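PDB 1G61: translation initiation factor 6 from Methanocaldococcus jannaschii, which binds to the 50S ribosomal subunit and keeps it from joining the 30S subunit to form the 70S initiation complex. Local coordinates for residues G160-P165 against T194-C199; G117-P122 against P148-N153. All coordinates share one frame; numbering follows the deposited sequence.

The two contacts repeat one arrangement in successive parts of the alpha-beta barrel: the end of a strand meets a loop that contains an inverse gamma turn, and a Leu-Val pair packs beside a second pair nearer the strand's exit. Contact 2 (117-122 with 148-153) closes before contact 1 (160-165 with 194-199) opens, and their centres lie about 11 Å apart, each about 10 Å from the centre of the chain. They touch directly. Asn153 O probably accepts a hydrogen bond from His164 N at 3.0 Å, and Ser195 CB packs on Ser152 O at 3.3 Å. Asn153 thus probably ties the loop of contact 2 to the strand end of contact 1.

Contact 1: G160-P165 against T194-C199; sequences GCLTHP and TSVGAC
Where strand 160-163, the middle strand of a three-stranded mixed sheet, runs out into His164 and Pro165, it meets the loop 194-199, whose inverse gamma turn is centred on Ser195. Thr194 CB lies over one face of the His164 imidazole, offset toward the rim, 3.8 Å from the ring centroid and 27° off the normal: a CH-pi contact. The ring swings out to Thr194 because CG stands anti to the backbone N (chi1 -172°), and the two side chains then run side by side. Its ND1 is held by a hydrogen bond with Leu166 N, which limits rotation of the ring. From the same threonine, CG2 reaches Pro165 CG at 3.8 Å, the side chains crossing at about a right angle. An alanine in place of His164 would probably leave Thr194 CB without its aromatic partner and Leu166 N without its ring nitrogen. Deeper in, Leu162 CD2 abuts Val196 CB at 3.9 Å, while Val196 CG2 sits 3.6 Å from Leu162 O. Leu162 also packs on Ile221 and Ala224 of helix 215-225. Thr163 turns the other way, and its OG1 donates to His164 O at 2.9 Å. With no hydrogen bond between the two segments, they are joined by van der Waals and CH-pi contacts, while Thr163 OG1 and His164 ND1 bond to backbone atoms of His164 and Leu166, at the strand's exit.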
ATOM      1  N   GLY A 160       8.729   0.192  -9.212  1.00  7.64           N
ATOM      2  CA  GLY A 160       9.605  -0.780  -8.590  1.00  8.87           C
ATOM      3  C   GLY A 160       8.900  -1.538  -7.461  1.00  7.03           C
ATOM      4  O   GLY A 160       7.718  -1.376  -7.184  1.00  8.35           O
ATOM      5  N   CYS A 161       9.698  -2.400  -6.809  1.00  8.10           N
ATOM      6  CA  CYS A 161       9.143  -3.273  -5.777  1.00  7.91           C
ATOM      7  C   CYS A 161      10.245  -3.583  -4.756  1.00  7.87           C
ATOM      8  O   CYS A 161      11.364  -3.918  -5.174  1.00  8.73           O
ATOM      9  CB  CYS A 161       8.628  -4.553  -6.462  1.00  8.88           C
ATOM     10  SG  CYS A 161       8.037  -5.824  -5.327  1.00 10.01           S
ATOM     11  N   LEU A 162       9.903  -3.459  -3.504  1.00  7.25           N
ATOM     12  CA  LEU A 162      10.801  -3.853  -2.412  1.00  7.42           C
ATOM     13  C   LEU A 162      10.178  -5.000  -1.623  1.00  6.10           C
ATOM     14  O   LEU A 162       9.028  -4.850  -1.193  1.00  7.55           O
ATOM     15  CB  LEU A 162      11.096  -2.669  -1.489  1.00  8.38           C
ATOM     16  CG  LEU A 162      11.925  -2.972  -0.236  1.00  9.36           C
ATOM     17  CD1 LEU A 162      13.407  -3.110  -0.625  1.00 10.72           C
ATOM     18  CD2 LEU A 162      11.725  -1.893   0.826  1.00 11.97           C
ATOM     19  N   THR A 163      10.900  -6.102  -1.432  1.00  7.68           N
ATOM     20  CA  THR A 163      10.331  -7.210  -0.682  1.00  8.26           C
ATOM     21  C   THR A 163      11.060  -7.454   0.635  1.00  7.75           C
ATOM     22  O   THR A 163      12.196  -7.014   0.803  1.00  8.60           O
ATOM     23  CB  THR A 163      10.350  -8.534  -1.480  1.00  8.49           C
ATOM     24  OG1 THR A 163      11.704  -9.020  -1.552  1.00  8.91           O
ATOM     25  CG2 THR A 163       9.873  -8.306  -2.909  1.00 10.76           C
ATOM     26  N   HIS A 164      10.429  -8.237   1.494  1.00  7.51           N
ATOM     27  CA  HIS A 164      11.047  -8.950   2.592  1.00  7.97           C
ATOM     28  C   HIS A 164      12.408  -9.502   2.179  1.00  7.35           C
ATOM     29  O   HIS A 164      12.577 -10.022   1.059  1.00  8.29           O
ATOM     30  CB  HIS A 164      10.084 -10.124   2.909  1.00  9.57           C
ATOM     31  CG  HIS A 164      10.409 -10.903   4.142  1.00  9.37           C
ATOM     32  ND1 HIS A 164      11.549 -11.665   4.321  1.00  9.13           N
ATOM     33  CD2 HIS A 164       9.682 -11.003   5.284  1.00  9.56           C
ATOM     34  CE1 HIS A 164      11.484 -12.221   5.543  1.00  9.24           C
ATOM     35  NE2 HIS A 164      10.362 -11.832   6.139  1.00  9.37           N
ATOM     36  N   PRO A 165      13.385  -9.408   3.084  1.00  8.91           N
ATOM     37  CA  PRO A 165      14.767  -9.800   2.722  1.00  9.67           C
ATOM     38  C   PRO A 165      14.926 -11.270   2.376  1.00  9.05           C
ATOM     39  O   PRO A 165      15.986 -11.613   1.767  1.00 12.91           O
ATOM     40  CB  PRO A 165      15.570  -9.407   3.974  1.00  9.74           C
ATOM     41  CG  PRO A 165      14.606  -9.341   5.069  1.00 11.83           C
ATOM     42  CD  PRO A 165      13.278  -8.930   4.480  1.00  9.35           C
ATOM     43  N   THR A 194      11.188  -6.692   8.881  1.00  8.64           N
ATOM     44  CA  THR A 194      11.153  -7.412   7.587  1.00  8.60           C
ATOM     45  C   THR A 194       9.858  -7.157   6.825  1.00  7.20           C
ATOM     46  O   THR A 194       9.815  -7.321   5.609  1.00  8.15           O
ATOM     47  CB  THR A 194      11.313  -8.931   7.800  1.00  9.46           C
ATOM     48  OG1 THR A 194      10.330  -9.360   8.756  1.00 10.54           O
ATOM     49  CG2 THR A 194      12.687  -9.245   8.377  1.00 12.83           C
ATOM     50  N   SER A 195       8.804  -6.766   7.543  1.00  8.80           N
ATOM     51  CA  SER A 195       7.502  -6.522   6.914  1.00  8.17           C
ATOM     52  C   SER A 195       7.541  -5.116   6.343  1.00  6.63           C
ATOM     53  O   SER A 195       6.998  -4.154   6.889  1.00  7.99           O
ATOM     54  CB  SER A 195       6.410  -6.766   7.961  1.00 10.56           C
ATOM     55  OG  SER A 195       6.757  -6.218   9.223  1.00 13.62           O
ATOM     56  N   VAL A 196       8.219  -4.960   5.195  1.00  7.03           N
ATOM     57  CA  VAL A 196       8.491  -3.593   4.730  1.00  7.67           C
ATOM     58  C   VAL A 196       7.235  -2.895   4.305  1.00  6.00           C
ATOM     59  O   VAL A 196       7.192  -1.644   4.330  1.00  6.95           O
ATOM     60  CB  VAL A 196       9.524  -3.641   3.569  1.00  7.69           C
ATOM     61  CG1 VAL A 196      10.866  -4.129   4.144  1.00  9.94           C
ATOM     62  CG2 VAL A 196       9.061  -4.476   2.409  1.00  7.86           C
ATOM     63  N   GLY A 197       6.184  -3.619   3.930  1.00  6.60           N
ATOM     64  CA  GLY A 197       4.908  -2.993   3.582  1.00  7.17           C
ATOM     65  C   GLY A 197       4.278  -2.302   4.798  1.00  7.27           C
ATOM     66  O   GLY A 197       3.510  -1.361   4.636  1.00  8.79           O
ATOM     67  N   ALA A 198       4.600  -2.706   6.004  1.00  7.86           N
ATOM     68  CA  ALA A 198       4.102  -2.041   7.207  1.00  6.98           C
ATOM     69  C   ALA A 198       4.860  -0.748   7.447  1.00  7.07           C
ATOM     70  O   ALA A 198       4.394   0.055   8.271  1.00  8.27           O
ATOM     71  CB  ALA A 198       4.245  -2.955   8.430  1.00  8.81           C
ATOM     72  N   CYS A 199       5.969  -0.491   6.765  1.00  7.19           N
ATOM     73  CA  CYS A 199       6.897   0.586   7.130  1.00  7.61           C
ATOM     74  C   CYS A 199       6.989   1.713   6.111  1.00  7.47           C
ATOM     75  O   CYS A 199       7.620   2.745   6.403  1.00  8.32           O
ATOM     76  CB  CYS A 199       8.330   0.013   7.268  1.00  8.69           C
ATOM     77  SG  CYS A 199       8.465  -1.271   8.542  1.00  9.54           S
TER

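Contact 2: G117-P122 against P148-N153; sequences GALISP and PTVGSN
Apolar contact between Leu119 and Val150 joins the strand to the loop: Leu119 CD2 meets Val150 CG1 at 3.7 Å, the two side chains crossing at about a right angle. Leu119 CB points toward the loop, and CG anti to the backbone N (chi1 -172°) brings CD2 against Val150; around it Phe174, Leu175, Leu178 and Phe179 of helix 169-179 add further hydrophobic cover. The two methyls of Val150 divide their work. CG1 takes the leucine, whereas CG2, set between the backbone N and the carbonyl carbon, turns to the strand backbone and rests 3.5 Å from Leu119 O. Val150 packs as well on Leu112 of the neighbouring strand 111-113 and on Ile144. A looser apolar touch, Pro122 CD to Pro148 CB at 4.3 Å, lies nearer the surface.

Strand 117-120 is the central one of a three-stranded mixed sheet, antiparallel to 111-113 and parallel to 138-141. With helix 128-135 between them, strands 117-120 and 138-141 form a beta-alpha-beta crossover, and loop 148-153, which follows it, returns against the end of its first strand. Thr149 CB, at the centre of an inverse gamma turn, points away, while its neighbours Pro148 and Val150 meet Ser121-Pro122 and Leu119 respectively.

At Ser121 the contact is with a carbonyl oxygen. Its CB approaches Pro148 O to 3.2 Å, and its OG stands 3.7 Å from Pro148 CB; that hydroxyl has its hydrogen-bond partner in Glu123 N, two residues further along the chain. No hydrogen bond spans the two segments.

Within the loop, Asn153 ND2 donates to Thr149 O at 3.0 Å with an N-H...O angle of 154°. The donor is tilted 35° from the carbonyl plane, and the bond closes the helical-like bend 150-152.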
ATOM      1  N   GLY A 117      -0.626  -5.052 -11.875  1.00  7.22           N
ATOM      2  CA  GLY A 117      -0.763  -6.453 -11.391  1.00  7.02           C
ATOM      3  C   GLY A 117      -0.989  -6.417  -9.876  1.00  6.19           C
ATOM      4  O   GLY A 117      -0.666  -5.427  -9.204  1.00  7.16           O
ATOM      5  N   ALA A 118      -1.523  -7.530  -9.409  1.00  6.86           N
ATOM      6  CA  ALA A 118      -1.791  -7.677  -7.967  1.00  6.80           C
ATOM      7  C   ALA A 118      -1.538  -9.100  -7.536  1.00  6.64           C
ATOM      8  O   ALA A 118      -1.811 -10.065  -8.281  1.00  7.38           O
ATOM      9  CB  ALA A 118      -3.256  -7.265  -7.685  1.00  8.12           C
ATOM     10  N   LEU A 119      -1.034  -9.212  -6.298  1.00  6.44           N
ATOM     11  CA  LEU A 119      -0.837 -10.492  -5.633  1.00  5.96           C
ATOM     12  C   LEU A 119      -1.776 -10.517  -4.415  1.00  5.83           C
ATOM     13  O   LEU A 119      -1.890  -9.533  -3.682  1.00  6.72           O
ATOM     14  CB  LEU A 119       0.613 -10.645  -5.177  1.00  7.07           C
ATOM     15  CG  LEU A 119       1.018 -12.009  -4.631  1.00  7.76           C
ATOM     16  CD1 LEU A 119       1.020 -13.077  -5.738  1.00  9.22           C
ATOM     17  CD2 LEU A 119       2.409 -11.927  -3.993  1.00  8.48           C
ATOM     18  N   ILE A 120      -2.447 -11.658  -4.174  1.00  7.27           N
ATOM     19  CA  ILE A 120      -3.377 -11.756  -3.051  1.00  6.42           C
ATOM     20  C   ILE A 120      -3.080 -13.032  -2.283  1.00  6.53           C
ATOM     21  O   ILE A 120      -2.726 -14.090  -2.837  1.00  7.58           O
ATOM     22  CB  ILE A 120      -4.862 -11.727  -3.505  1.00  6.55           C
ATOM     23  CG1 ILE A 120      -5.296 -13.016  -4.228  1.00  8.05           C
ATOM     24  CG2 ILE A 120      -5.149 -10.480  -4.323  1.00  7.71           C
ATOM     25  CD1 ILE A 120      -6.781 -13.079  -4.556  1.00  8.33           C
ATOM     26  N   SER A 121      -3.299 -12.911  -0.959  1.00  7.40           N
ATOM     27  CA  SER A 121      -3.186 -14.080  -0.087  1.00  8.02           C
ATOM     28  C   SER A 121      -4.098 -15.197  -0.552  1.00  7.10           C
ATOM     29  O   SER A 121      -5.247 -14.952  -0.965  1.00  8.28           O
ATOM     30  CB  SER A 121      -3.632 -13.669   1.332  1.00  8.53           C
ATOM     31  OG  SER A 121      -3.768 -14.834   2.133  1.00 10.59           O
ATOM     32  N   PRO A 122      -3.657 -16.460  -0.432  1.00  8.06           N
ATOM     33  CA  PRO A 122      -4.567 -17.575  -0.704  1.00  9.85           C
ATOM     34  C   PRO A 122      -5.831 -17.491   0.142  1.00  9.08           C
ATOM     35  O   PRO A 122      -6.881 -18.013  -0.299  1.00 10.09           O
ATOM     36  CB  PRO A 122      -3.738 -18.814  -0.267  1.00 10.24           C
ATOM     37  CG  PRO A 122      -2.312 -18.371  -0.473  1.00 10.56           C
ATOM     38  CD  PRO A 122      -2.324 -16.926  -0.026  1.00 10.25           C
ATOM     39  N   PRO A 148       1.654 -15.256   3.932  1.00  9.30           N
ATOM     40  CA  PRO A 148       0.460 -14.922   3.162  1.00  9.03           C
ATOM     41  C   PRO A 148       0.060 -13.448   3.280  1.00  8.03           C
ATOM     42  O   PRO A 148      -0.758 -12.993   2.455  1.00  8.48           O
ATOM     43  CB  PRO A 148      -0.594 -15.862   3.752  1.00 11.80           C
ATOM     44  CG  PRO A 148      -0.177 -15.964   5.201  1.00 14.09           C
ATOM     45  CD  PRO A 148       1.336 -15.985   5.180  1.00 11.53           C
ATOM     46  N   THR A 149       0.617 -12.688   4.235  1.00  7.79           N
ATOM     47  CA  THR A 149       0.354 -11.222   4.315  1.00  7.11           C
ATOM     48  C   THR A 149       1.240 -10.499   3.322  1.00  6.24           C
ATOM     49  O   THR A 149       2.197  -9.793   3.672  1.00  7.38           O
ATOM     50  CB  THR A 149       0.519 -10.750   5.756  1.00  8.15           C
ATOM     51  OG1 THR A 149       1.776 -11.284   6.264  1.00 11.50           O
ATOM     52  CG2 THR A 149      -0.615 -11.241   6.641  1.00 11.23           C
ATOM     53  N   VAL A 150       0.930 -10.665   2.032  1.00  6.97           N
ATOM     54  CA  VAL A 150       1.812 -10.111   0.978  1.00  6.44           C
ATOM     55  C   VAL A 150       1.867  -8.605   0.992  1.00  6.46           C
ATOM     56  O   VAL A 150       2.906  -8.077   0.648  1.00  9.16           O
ATOM     57  CB  VAL A 150       1.359 -10.664  -0.397  1.00  6.65           C
ATOM     58  CG1 VAL A 150       1.469 -12.200  -0.409  1.00  8.69           C
ATOM     59  CG2 VAL A 150      -0.050 -10.225  -0.762  1.00  8.61           C
ATOM     60  N   GLY A 151       0.770  -7.952   1.422  1.00  7.02           N
ATOM     61  CA  GLY A 151       0.791  -6.489   1.517  1.00  6.61           C
ATOM     62  C   GLY A 151       1.629  -5.995   2.650  1.00  6.85           C
ATOM     63  O   GLY A 151       2.185  -4.911   2.583  1.00  9.65           O
ATOM     64  N   SER A 152       1.783  -6.752   3.737  1.00  7.19           N
ATOM     65  CA  SER A 152       2.652  -6.347   4.836  1.00  7.36           C
ATOM     66  C   SER A 152       4.120  -6.582   4.474  1.00  6.31           C
ATOM     67  O   SER A 152       4.977  -5.924   5.053  1.00  7.35           O
ATOM     68  CB  SER A 152       2.361  -7.149   6.096  1.00  9.35           C
ATOM     69  OG  SER A 152       1.021  -6.942   6.556  1.00 10.62           O
ATOM     70  N   ASN A 153       4.392  -7.524   3.560  1.00  6.13           N
ATOM     71  CA  ASN A 153       5.750  -7.981   3.363  1.00  6.43           C
ATOM     72  C   ASN A 153       6.395  -7.520   2.073  1.00  6.69           C
ATOM     73  O   ASN A 153       7.474  -8.000   1.698  1.00  7.70           O
ATOM     74  CB  ASN A 153       5.767  -9.526   3.536  1.00  7.12           C
ATOM     75  CG  ASN A 153       5.676  -9.807   5.018  1.00  7.43           C
ATOM     76  OD1 ASN A 153       6.675  -9.597   5.720  1.00  8.43           O
ATOM     77  ND2 ASN A 153       4.515 -10.271   5.479  1.00  8.31           N
TER